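Local coordinates for uncharacterized protein YLR132C (Kluyveromyces marxianus, PDB 6PGL) that is probably a U6 snRNA phosphodiesterase, a 2H-type nuclease that would trim RNA, and binds uridine monophosphate in the cleft between its two larger sheets, at residues Leu28-Val33 with Phe45-Arg50; Val61-Thr66 with Pro129-Val134; Gly100-Tyr105 with Leu115-Ser120. One frame throughout, in Å; residues are numbered along the deposited sequence.

Contact 1 of 3, residues Leu28-Val33 with Phe45-Arg50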
loop_
_atom_site.group_PDB
_atom_site.type_symbol
_atom_site.label_atom_id
_atom_site.label_comp_id
_atom_site.label_asym_id
_atom_site.label_seq_id
_atom_site.Cartn_x
_atom_site.Cartn_y
_atom_site.Cartn_z
ATOM N N LEU A 28 4.740 -6.608 17.491
ATOM C CA LEU A 28 6.018 -6.359 18.143
ATOM C C LEU A 28 6.794 -5.245 17.451
ATOM O O LEU A 28 7.434 -4.410 18.108
ATOM C CB LEU A 28 6.816 -7.670 18.118
ATOM C CG LEU A 28 8.248 -7.837 18.601
ATOM C CD1 LEU A 28 8.524 -9.331 18.650
ATOM C CD2 LEU A 28 9.273 -7.164 17.710
ATOM N N VAL A 29 6.829 -5.270 16.124
ATOM C CA VAL A 29 7.596 -4.268 15.401
ATOM C C VAL A 29 7.025 -2.881 15.669
ATOM O O VAL A 29 7.758 -1.937 15.999
ATOM C CB VAL A 29 7.613 -4.607 13.900
ATOM C CG1 VAL A 29 8.180 -3.433 13.089
ATOM C CG2 VAL A 29 8.453 -5.882 13.696
ATOM N N LEU A 30 5.701 -2.739 15.538
ATOM C CA LEU A 30 5.089 -1.421 15.665
ATOM C C LEU A 30 5.117 -0.921 17.104
ATOM O O LEU A 30 5.254 0.283 17.336
ATOM C CB LEU A 30 3.658 -1.464 15.121
ATOM C CG LEU A 30 3.657 -1.433 13.589
ATOM C CD1 LEU A 30 2.409 -2.029 12.999
ATOM C CD2 LEU A 30 3.796 0.020 13.146
ATOM N N LYS A 31 5.013 -1.826 18.078
ATOM C CA LYS A 31 5.160 -1.428 19.473
ATOM C C LYS A 31 6.537 -0.816 19.718
ATOM O O LYS A 31 6.657 0.210 20.404
ATOM C CB LYS A 31 4.923 -2.652 20.368
ATOM C CG LYS A 31 5.142 -2.460 21.842
ATOM C CD LYS A 31 5.183 -3.842 22.557
ATOM C CE LYS A 31 5.470 -3.728 24.067
ATOM N NZ LYS A 31 6.878 -4.048 24.484
ATOM N N GLY A 32 7.582 -1.395 19.116
ATOM C CA GLY A 32 8.921 -0.837 19.269
ATOM C C GLY A 32 9.078 0.506 18.576
ATOM O O GLY A 32 9.736 1.407 19.100
ATOM N N VAL A 33 8.484 0.657 17.387
ATOM C CA VAL A 33 8.535 1.940 16.685
ATOM C C VAL A 33 7.820 3.012 17.493
ATOM O O VAL A 33 8.328 4.123 17.682
ATOM C CB VAL A 33 7.921 1.803 15.278
ATOM C CG1 VAL A 33 7.720 3.198 14.643
ATOM C CG2 VAL A 33 8.807 0.938 14.374
ATOM N N PHE A 45 2.284 5.469 15.093
ATOM C CA PHE A 45 1.751 4.871 13.874
ATOM C C PHE A 45 0.693 3.861 14.280
ATOM O O PHE A 45 1.005 2.885 14.978
ATOM C CB PHE A 45 2.850 4.198 13.053
ATOM C CG PHE A 45 3.827 5.175 12.440
ATOM C CD1 PHE A 45 3.539 5.790 11.226
ATOM C CD2 PHE A 45 5.014 5.502 13.098
ATOM C CE1 PHE A 45 4.443 6.704 10.667
ATOM C CE2 PHE A 45 5.920 6.403 12.550
ATOM C CZ PHE A 45 5.640 6.998 11.337
ATOM N N GLU A 46 -0.543 4.074 13.822
ATOM C CA GLU A 46 -1.589 3.082 14.045
ATOM C C GLU A 46 -1.296 1.847 13.206
ATOM O O GLU A 46 -1.112 1.959 11.989
ATOM C CB GLU A 46 -2.966 3.623 13.675
ATOM C CG GLU A 46 -3.453 4.687 14.586
ATOM C CD GLU A 46 -3.607 4.199 16.007
ATOM O OE1 GLU A 46 -4.441 3.276 16.222
ATOM O OE2 GLU A 46 -2.875 4.743 16.888
ATOM N N PRO A 47 -1.249 0.665 13.807
ATOM C CA PRO A 47 -1.006 -0.553 13.021
ATOM C C PRO A 47 -2.106 -0.795 11.997
ATOM O O PRO A 47 -3.294 -0.805 12.330
ATOM C CB PRO A 47 -0.982 -1.656 14.080
ATOM C CG PRO A 47 -0.723 -0.954 15.371
ATOM C CD PRO A 47 -1.390 0.389 15.241
ATOM N N LEU A 48 -1.698 -1.048 10.747
ATOM C CA LEU A 48 -2.666 -1.259 9.678
ATOM C C LEU A 48 -3.187 -2.688 9.610
ATOM O O LEU A 48 -4.187 -2.919 8.918
ATOM C CB LEU A 48 -2.057 -0.874 8.318
ATOM C CG LEU A 48 -1.913 0.656 8.169
ATOM C CD1 LEU A 48 -1.019 1.021 7.003
ATOM C CD2 LEU A 48 -3.307 1.247 7.961
ATOM N N HIS A 49 -2.570 -3.640 10.315
ATOM C CA HIS A 49 -2.999 -5.036 10.237
ATOM C C HIS A 49 -4.021 -5.405 11.305
ATOM O O HIS A 49 -4.436 -6.563 11.363
ATOM C CB HIS A 49 -1.793 -5.982 10.334
ATOM C CG HIS A 49 -1.135 -5.977 11.680
ATOM N ND1 HIS A 49 -0.449 -4.886 12.160
ATOM C CD2 HIS A 49 -1.137 -6.890 12.677
ATOM C CE1 HIS A 49 -0.014 -5.142 13.382
ATOM N NE2 HIS A 49 -0.412 -6.357 13.714
ATOM N N ARG A 50 -4.453 -4.463 12.139
ATOM C CA ARG A 50 -5.465 -4.749 13.148
ATOM C C ARG A 50 -6.548 -3.688 13.108
ATOM O O ARG A 50 -6.258 -2.494 12.980
ATOM C CB ARG A 50 -4.855 -4.814 14.526
ATOM C CG ARG A 50 -4.031 -6.089 14.715
ATOM C CD ARG A 50 -3.901 -6.435 16.140
ATOM N NE ARG A 50 -2.981 -7.549 16.363
ATOM C CZ ARG A 50 -3.348 -8.813 16.538
ATOM N NH1 ARG A 50 -4.630 -9.146 16.507
ATOM N NH2 ARG A 50 -2.424 -9.747 16.749
#
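Leu30 reaches from its helix to Pro47 and sets its CD1 methyl against the proline ring, 3.6 Å from Pro47 CB. The same methyl also touches the imidazole of His49, coming in at the ring edge, near its plane, with Leu30 CD1 4.0 Å from His49 CE1. On the other branch, Leu30 CD2 lies 4.3 Å from Phe45 CB, so one forked leucine touches three residues of 45-50. With CG anti to the carbonyl carbon (chi1 -78°), the fork is held out over segment 45-50. One turn further on, Val33 adds a smaller touch, its CG1 3.9 Å from Phe45 CD2 at an oblique approach to the ring. No hydrogen bond joins the two segments, and the contact is apolar packing.

The second shell fixes the imidazole. Asp27, a turn before Leu30, takes His49 NE2 on OD1 and forms a salt bridge to Arg50 NH2 through OD2, while Arg50 CG lies over one face of the ring, offset toward its rim. Asn34 OD1 accepts the backbone N of Phe45, tying the start of the segment to the same helix.

Proline suits position 47 because Glu46 and Leu48, on either side of it, make the backbone bonds to Val159 and Phe157 of strand 154-161, so the N-H it lacks is not needed for that pairing. Helix 20-39 thus lies against the edge strand 46-47 of a four-stranded antiparallel sheet, while Phe45 and Val33 extend inward to Leu115 on strand 112-119.

Contact 2 of 3, residues Val61-Thr66 with Pro129-Val134. With U5P (uridine-5'-monophosphate), chain E.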
loop_
_atom_site.group_PDB
_atom_site.type_symbol
_atom_site.label_atom_id
_atom_site.label_comp_id
_atom_site.label_asym_id
_atom_site.label_seq_id
_atom_site.Cartn_x
_atom_site.Cartn_y
_atom_site.Cartn_z
ATOM N N VAL A 61 -0.507 -4.399 -1.463
ATOM C CA VAL A 61 0.382 -3.739 -2.412
ATOM C C VAL A 61 -0.521 -3.039 -3.423
ATOM O O VAL A 61 -1.231 -3.705 -4.180
ATOM C CB VAL A 61 1.350 -4.722 -3.108
ATOM C CG1 VAL A 61 2.365 -3.957 -4.019
ATOM C CG2 VAL A 61 2.078 -5.591 -2.106
ATOM N N SER A 62 -0.493 -1.705 -3.456
ATOM C CA SER A 62 -1.179 -0.991 -4.521
ATOM C C SER A 62 -0.503 -1.294 -5.849
ATOM O O SER A 62 0.731 -1.349 -5.932
ATOM C CB SER A 62 -1.170 0.523 -4.291
ATOM O OG SER A 62 -1.786 0.892 -3.065
ATOM N N LEU A 63 -1.314 -1.543 -6.881
ATOM C CA LEU A 63 -0.788 -1.819 -8.204
ATOM C C LEU A 63 -1.223 -0.808 -9.256
ATOM O O LEU A 63 -0.824 -0.940 -10.416
ATOM C CB LEU A 63 -1.186 -3.234 -8.660
ATOM C CG LEU A 63 -0.671 -4.399 -7.795
ATOM C CD1 LEU A 63 -1.314 -5.725 -8.264
ATOM C CD2 LEU A 63 0.867 -4.519 -7.760
ATOM N N SER A 64 -2.090 0.136 -8.912
ATOM C CA SER A 64 -2.517 1.164 -9.844
ATOM C C SER A 64 -2.848 2.396 -9.026
ATOM O O SER A 64 -3.086 2.315 -7.822
ATOM C CB SER A 64 -3.740 0.740 -10.679
ATOM O OG SER A 64 -4.904 0.770 -9.867
ATOM N N GLU A 65 -2.789 3.541 -9.684
ATOM C CA GLU A 65 -3.400 4.764 -9.197
ATOM C C GLU A 65 -4.921 4.585 -9.143
ATOM O O GLU A 65 -5.480 3.582 -9.616
ATOM C CB GLU A 65 -3.021 5.922 -10.134
ATOM C CG GLU A 65 -3.505 5.676 -11.557
ATOM C CD GLU A 65 -2.788 6.488 -12.648
ATOM O OE1 GLU A 65 -3.463 7.299 -13.340
ATOM O OE2 GLU A 65 -1.561 6.296 -12.829
ATOM N N THR A 66 -5.596 5.573 -8.559
ATOM C CA THR A 66 -7.041 5.683 -8.699
ATOM C C THR A 66 -7.379 5.956 -10.160
ATOM O O THR A 66 -6.951 6.973 -10.712
ATOM C CB THR A 66 -7.562 6.819 -7.821
ATOM O OG1 THR A 66 -7.224 6.561 -6.460
ATOM C CG2 THR A 66 -9.063 6.930 -7.927
ATOM N N PRO A 129 4.853 -7.579 -15.588
ATOM C CA PRO A 129 3.800 -7.910 -16.573
ATOM C C PRO A 129 2.426 -7.420 -16.150
ATOM O O PRO A 129 1.634 -6.960 -16.988
ATOM C CB PRO A 129 3.838 -9.446 -16.640
ATOM C CG PRO A 129 5.158 -9.841 -16.092
ATOM C CD PRO A 129 5.543 -8.788 -15.089
ATOM N N VAL A 130 2.119 -7.534 -14.856
ATOM C CA VAL A 130 0.850 -7.042 -14.338
ATOM C C VAL A 130 0.778 -5.528 -14.475
ATOM O O VAL A 130 -0.226 -4.970 -14.942
ATOM C CB VAL A 130 0.677 -7.485 -12.877
ATOM C CG1 VAL A 130 -0.496 -6.753 -12.241
ATOM C CG2 VAL A 130 0.501 -8.999 -12.824
ATOM N N LEU A 131 1.857 -4.841 -14.109
ATOM C CA LEU A 131 1.865 -3.388 -14.239
ATOM C C LEU A 131 1.729 -2.963 -15.693
ATOM O O LEU A 131 1.169 -1.895 -15.971
ATOM C CB LEU A 131 3.143 -2.815 -13.626
ATOM C CG LEU A 131 3.354 -2.965 -12.114
ATOM C CD1 LEU A 131 4.709 -2.364 -11.705
ATOM C CD2 LEU A 131 2.244 -2.334 -11.335
ATOM N N SER A 132 2.217 -3.784 -16.635
ATOM C CA SER A 132 2.060 -3.438 -18.048
ATOM C C SER A 132 0.612 -3.555 -18.479
ATOM O O SER A 132 0.102 -2.691 -19.203
ATOM C CB SER A 132 2.911 -4.352 -18.936
ATOM O OG SER A 132 4.284 -4.097 -18.751
ATOM N N ILE A 133 -0.085 -4.583 -17.986
ATOM C CA ILE A 133 -1.507 -4.739 -18.280
ATOM C C ILE A 133 -2.291 -3.542 -17.750
ATOM O O ILE A 133 -3.154 -2.993 -18.446
ATOM C CB ILE A 133 -2.011 -6.082 -17.710
ATOM C CG1 ILE A 133 -1.416 -7.235 -18.526
ATOM C CG2 ILE A 133 -3.534 -6.161 -17.722
ATOM C CD1 ILE A 133 -1.549 -8.574 -17.844
ATOM N N VAL A 134 -1.974 -3.094 -16.529
ATOM C CA VAL A 134 -2.638 -1.918 -15.965
ATOM C C VAL A 134 -2.392 -0.692 -16.833
ATOM O O VAL A 134 -3.309 0.088 -17.111
ATOM C CB VAL A 134 -2.166 -1.673 -14.521
ATOM C CG1 VAL A 134 -2.563 -0.263 -14.054
ATOM C CG2 VAL A 134 -2.753 -2.705 -13.622
HETATM N N1 U5P E . 2.497 7.438 -2.121
HETATM C C2 U5P E . 3.476 8.467 -2.207
HETATM N N3 U5P E . 4.514 8.332 -3.036
HETATM C C4 U5P E . 4.643 7.249 -3.793
HETATM C C5 U5P E . 3.693 6.232 -3.736
HETATM C C6 U5P E . 2.607 6.350 -2.883
HETATM O O2 U5P E . 3.410 9.513 -1.508
HETATM O O4 U5P E . 5.638 7.173 -4.546
HETATM C "C1'" U5P E . 1.347 7.590 -1.218
HETATM C "C2'" U5P E . 0.018 7.209 -1.852
HETATM O "O2'" U5P E . -0.507 8.290 -2.585
HETATM C "C3'" U5P E . -0.825 6.821 -0.638
HETATM C "C4'" U5P E . 0.203 6.368 0.406
HETATM O "O3'" U5P E . -1.515 7.977 -0.168
HETATM O "O4'" U5P E . 1.508 6.732 -0.111
HETATM C "C5'" U5P E . 0.182 4.894 0.741
HETATM O "O5'" U5P E . -0.204 4.098 -0.375
HETATM P P U5P E . -0.451 2.530 -0.229
HETATM O O1P U5P E . -0.194 1.999 -1.605
HETATM O O2P U5P E . 0.532 2.044 0.818
HETATM O O3P U5P E . -1.906 2.434 0.138
#
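Leu63 packs against the helix at 129-134 with both its side chain and its carbonyl. Its CG is anti to its own carbonyl carbon (chi1 -61°), which separates the two: the branched end touches Val130 and Leu131, and the C=O meets Leu131 and Val134. The side chains of Leu63 and Val130 cross obliquely, Leu63 CD1 4.2 Å from Val130 CG1, and Leu63 CD2 meets the CD2 methyl of Leu131 at 4.4 Å. That same Leu131 methyl lies 3.5 Å from Leu63 O. Leu131 starts out beside segment 61-66, and its extended side chain brings this branch to it.

Val134 stands one turn along, its CB directed at segment 61-66. Val134 CG1, anti to the backbone N (chi1 165°), touches Ser64 CB at 3.7 Å, and both methyls lie alongside Leu63 O. A beta-branched residue suits this place, since it presents two methyls to Leu63 O and Ser64 CB at once.

Ser64 offers the helix its CB and turns its hydroxyl elsewhere. With OG between the backbone N and the carbonyl carbon (chi1 74°), Ser64 OG donates to Glu65 O at 2.9 Å and takes the N-H of Leu12 on strand 9-16, so this buried hydroxyl has two partners. Leu205 of strand 204-209 touches both Leu63 and Val130.

Ser62 faces the uridine monophosphate. Ser62 OG is hydrogen-bonded to its phosphate oxygen O1P, though the modelled 2.4 Å is too short to trust as a length. His60, Val61 and Ser62 form a His-x-Ser motif, matched by His154 to Ser156, whose His and Ser also bind the nucleotide. Such a pair of motifs is the signature of the 2H phosphoesterase superfamily.

Contact 3 of 3, residues Gly100-Tyr105 with Leu115-Ser120. With U5P (uridine-5'-monophosphate), chain E.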
loop_
_atom_site.group_PDB
_atom_site.type_symbol
_atom_site.label_atom_id
_atom_site.label_comp_id
_atom_site.label_asym_id
_atom_site.label_seq_id
_atom_site.Cartn_x
_atom_site.Cartn_y
_atom_site.Cartn_z
ATOM N N GLY A 100 15.169 -3.412 2.183
ATOM C CA GLY A 100 15.544 -2.080 2.547
ATOM C C GLY A 100 14.981 -1.710 3.902
ATOM O O GLY A 100 14.564 -2.552 4.707
ATOM N N GLY A 101 14.998 -0.405 4.164
ATOM C CA GLY A 101 14.610 0.127 5.448
ATOM C C GLY A 101 13.225 0.740 5.412
ATOM O O GLY A 101 12.458 0.587 4.456
ATOM N N TRP A 102 12.909 1.432 6.504
ATOM C CA TRP A 102 11.648 2.151 6.634
ATOM C C TRP A 102 11.575 3.315 5.655
ATOM O O TRP A 102 12.525 4.103 5.513
ATOM C CB TRP A 102 11.512 2.703 8.049
ATOM C CG TRP A 102 11.279 1.723 9.157
ATOM C CD1 TRP A 102 11.989 1.637 10.322
ATOM C CD2 TRP A 102 10.198 0.783 9.275
ATOM N NE1 TRP A 102 11.454 0.661 11.142
ATOM C CE2 TRP A 102 10.355 0.121 10.521
ATOM C CE3 TRP A 102 9.146 0.404 8.434
ATOM C CZ2 TRP A 102 9.504 -0.900 10.944
ATOM C CZ3 TRP A 102 8.281 -0.622 8.855
ATOM C CH2 TRP A 102 8.469 -1.250 10.118
ATOM N N LEU A 103 10.415 3.456 5.021
ATOM C CA LEU A 103 10.055 4.608 4.220
ATOM C C LEU A 103 8.834 5.244 4.865
ATOM O O LEU A 103 8.039 4.549 5.509
ATOM C CB LEU A 103 9.735 4.189 2.761
ATOM C CG LEU A 103 10.772 3.303 2.033
ATOM C CD1 LEU A 103 10.259 2.886 0.678
ATOM C CD2 LEU A 103 12.095 4.017 1.877
ATOM N N VAL A 104 8.677 6.563 4.713
ATOM C CA VAL A 104 7.454 7.254 5.135
ATOM C C VAL A 104 6.880 7.984 3.927
ATOM O O VAL A 104 7.526 8.876 3.365
ATOM C CB VAL A 104 7.676 8.218 6.314
ATOM C CG1 VAL A 104 6.327 8.762 6.846
ATOM C CG2 VAL A 104 8.427 7.534 7.420
ATOM N N TYR A 105 5.673 7.594 3.528
ATOM C CA TYR A 105 4.948 8.203 2.426
ATOM C C TYR A 105 3.858 9.112 2.985
ATOM O O TYR A 105 3.150 8.735 3.926
ATOM C CB TYR A 105 4.298 7.133 1.549
ATOM C CG TYR A 105 5.228 6.329 0.663
ATOM C CD1 TYR A 105 5.716 6.861 -0.526
ATOM C CD2 TYR A 105 5.567 5.008 0.978
ATOM C CE1 TYR A 105 6.558 6.123 -1.377
ATOM C CE2 TYR A 105 6.417 4.255 0.131
ATOM C CZ TYR A 105 6.900 4.830 -1.047
ATOM O OH TYR A 105 7.726 4.135 -1.902
ATOM N N LEU A 115 4.030 4.514 7.357
ATOM C CA LEU A 115 5.295 3.821 7.587
ATOM C C LEU A 115 5.326 2.553 6.730
ATOM O O LEU A 115 4.440 1.699 6.853
ATOM C CB LEU A 115 5.447 3.477 9.071
ATOM C CG LEU A 115 6.745 2.745 9.459
ATOM C CD1 LEU A 115 7.935 3.702 9.370
ATOM C CD2 LEU A 115 6.649 2.107 10.879
ATOM N N ALA A 116 6.318 2.434 5.839
ATOM C CA ALA A 116 6.283 1.392 4.823
ATOM C C ALA A 116 7.690 0.838 4.562
ATOM O O ALA A 116 8.715 1.416 4.962
ATOM C CB ALA A 116 5.686 1.921 3.520
ATOM N N VAL A 117 7.718 -0.296 3.863
ATOM C CA VAL A 117 8.939 -0.912 3.369
ATOM C C VAL A 117 8.719 -1.230 1.896
ATOM O O VAL A 117 7.648 -1.710 1.517
ATOM C CB VAL A 117 9.307 -2.200 4.158
ATOM C CG1 VAL A 117 10.649 -2.736 3.672
ATOM C CG2 VAL A 117 9.340 -1.958 5.709
ATOM N N GLY A 118 9.732 -0.965 1.061
ATOM C CA GLY A 118 9.594 -1.220 -0.365
ATOM C C GLY A 118 9.657 -2.703 -0.692
ATOM O O GLY A 118 10.196 -3.499 0.073
ATOM N N LEU A 119 9.084 -3.079 -1.847
ATOM C CA LEU A 119 9.128 -4.469 -2.301
ATOM C C LEU A 119 10.536 -4.835 -2.753
ATOM O O LEU A 119 11.251 -4.011 -3.329
ATOM C CB LEU A 119 8.139 -4.704 -3.453
ATOM C CG LEU A 119 6.831 -5.456 -3.134
ATOM C CD1 LEU A 119 5.940 -4.618 -2.173
ATOM C CD2 LEU A 119 6.048 -5.812 -4.397
ATOM N N SER A 120 10.938 -6.080 -2.497
ATOM C CA SER A 120 12.253 -6.539 -2.936
ATOM C C SER A 120 12.358 -6.508 -4.460
ATOM O O SER A 120 11.360 -6.432 -5.188
ATOM C CB SER A 120 12.530 -7.948 -2.424
ATOM O OG SER A 120 11.738 -8.871 -3.152
HETATM N N1 U5P E . 2.497 7.438 -2.121
HETATM C C2 U5P E . 3.476 8.467 -2.207
HETATM N N3 U5P E . 4.514 8.332 -3.036
HETATM C C4 U5P E . 4.643 7.249 -3.793
HETATM C C5 U5P E . 3.693 6.232 -3.736
HETATM C C6 U5P E . 2.607 6.350 -2.883
HETATM O O2 U5P E . 3.410 9.513 -1.508
HETATM O O4 U5P E . 5.638 7.173 -4.546
HETATM C "C1'" U5P E . 1.347 7.590 -1.218
HETATM C "C2'" U5P E . 0.018 7.209 -1.852
HETATM O "O2'" U5P E . -0.507 8.290 -2.585
HETATM C "C3'" U5P E . -0.825 6.821 -0.638
HETATM C "C4'" U5P E . 0.203 6.368 0.406
HETATM O "O3'" U5P E . -1.515 7.977 -0.168
HETATM O "O4'" U5P E . 1.508 6.732 -0.111
HETATM C "C5'" U5P E . 0.182 4.894 0.741
HETATM O "O5'" U5P E . -0.204 4.098 -0.375
HETATM P P U5P E . -0.451 2.530 -0.229
HETATM O O1P U5P E . -0.194 1.999 -1.605
HETATM O O2P U5P E . 0.532 2.044 0.818
HETATM O O3P U5P E . -1.906 2.434 0.138
HETATM O O HOH W 1 12.475 -0.150 1.871
#
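The six-membered ring of Trp102 carries Leu115 on one face: Leu115 CD2 lies 3.8 Å from its centroid and only 10° off the ring normal, a CH-pi contact. Ala116 O lies in plane at the indole edge, while Val117 CG2 approaches obliquely, 3.6 Å from Trp102 CZ3. Tyr105, the other flat group, meets Ala116 CB at its ring edge, 4.0 Å from Tyr105 CD2; its CD1 is 3.1 Å from N3 of the uracil, and His154 also meets the ring.

These residues belong to the antiparallel beta hairpin of strands 102-106 and 112-119. Leu103 and Ala116 form its hydrogen-bonded pair: Leu103 N gives to Ala116 O at 2.7 Å in a nearly straight bond (170° at H), and Ala116 N returns one to Leu103 O, also 2.7 Å long. Val104 and Leu115 are the adjoining non-hydrogen-bonded pair. Leu115 has CG anti to the backbone N (chi1 -180°), which swings its branches onto the indole.

Trp102 suits the buried corner because its broad indole lays one face on Leu115 and also reaches Val117, and NE1 is satisfied by Ala187 O. With an alanine at Trp102, Leu115 and Val117 would probably face a gap, and Ala187 O would lose its indole donor. Ala116 is small enough to sit beside Tyr105 and the nucleotide-binding Ser156. Gly118, with no CB, lets Leu103 CD1 lie near its backbone N, and Gly100 adopts backbone angles at which a CB would jam against the preceding carbonyl.

Where the strands splay apart near this corner, a water fills in for a direct backbone bond, donating to Gly101 O at 2.7 Å and accepting from Gly118 N at 3.0 Å.

How the contacts relate
From the N terminus, contact 1 comes first: eleven residues, the first six still helical, separate segment 28-33 from 45-50, closing a short loop before the others open. Contact 2 opens next, on strand 59-68, and closes only at helix 121-137. Contact 3, the hairpin, lies wholly inside that loop, and none of the three cross. Contacts 1 and 3 serve one sheet and share a core, where Val29 meets Trp102 and Phe45 meets Leu115. Contact 2 ties a helix to the other large sheet, across the chain's centre from contact 1. Val61 and Leu119 link contacts 2 and 3, both of which touch the nucleotide held between the two larger sheets.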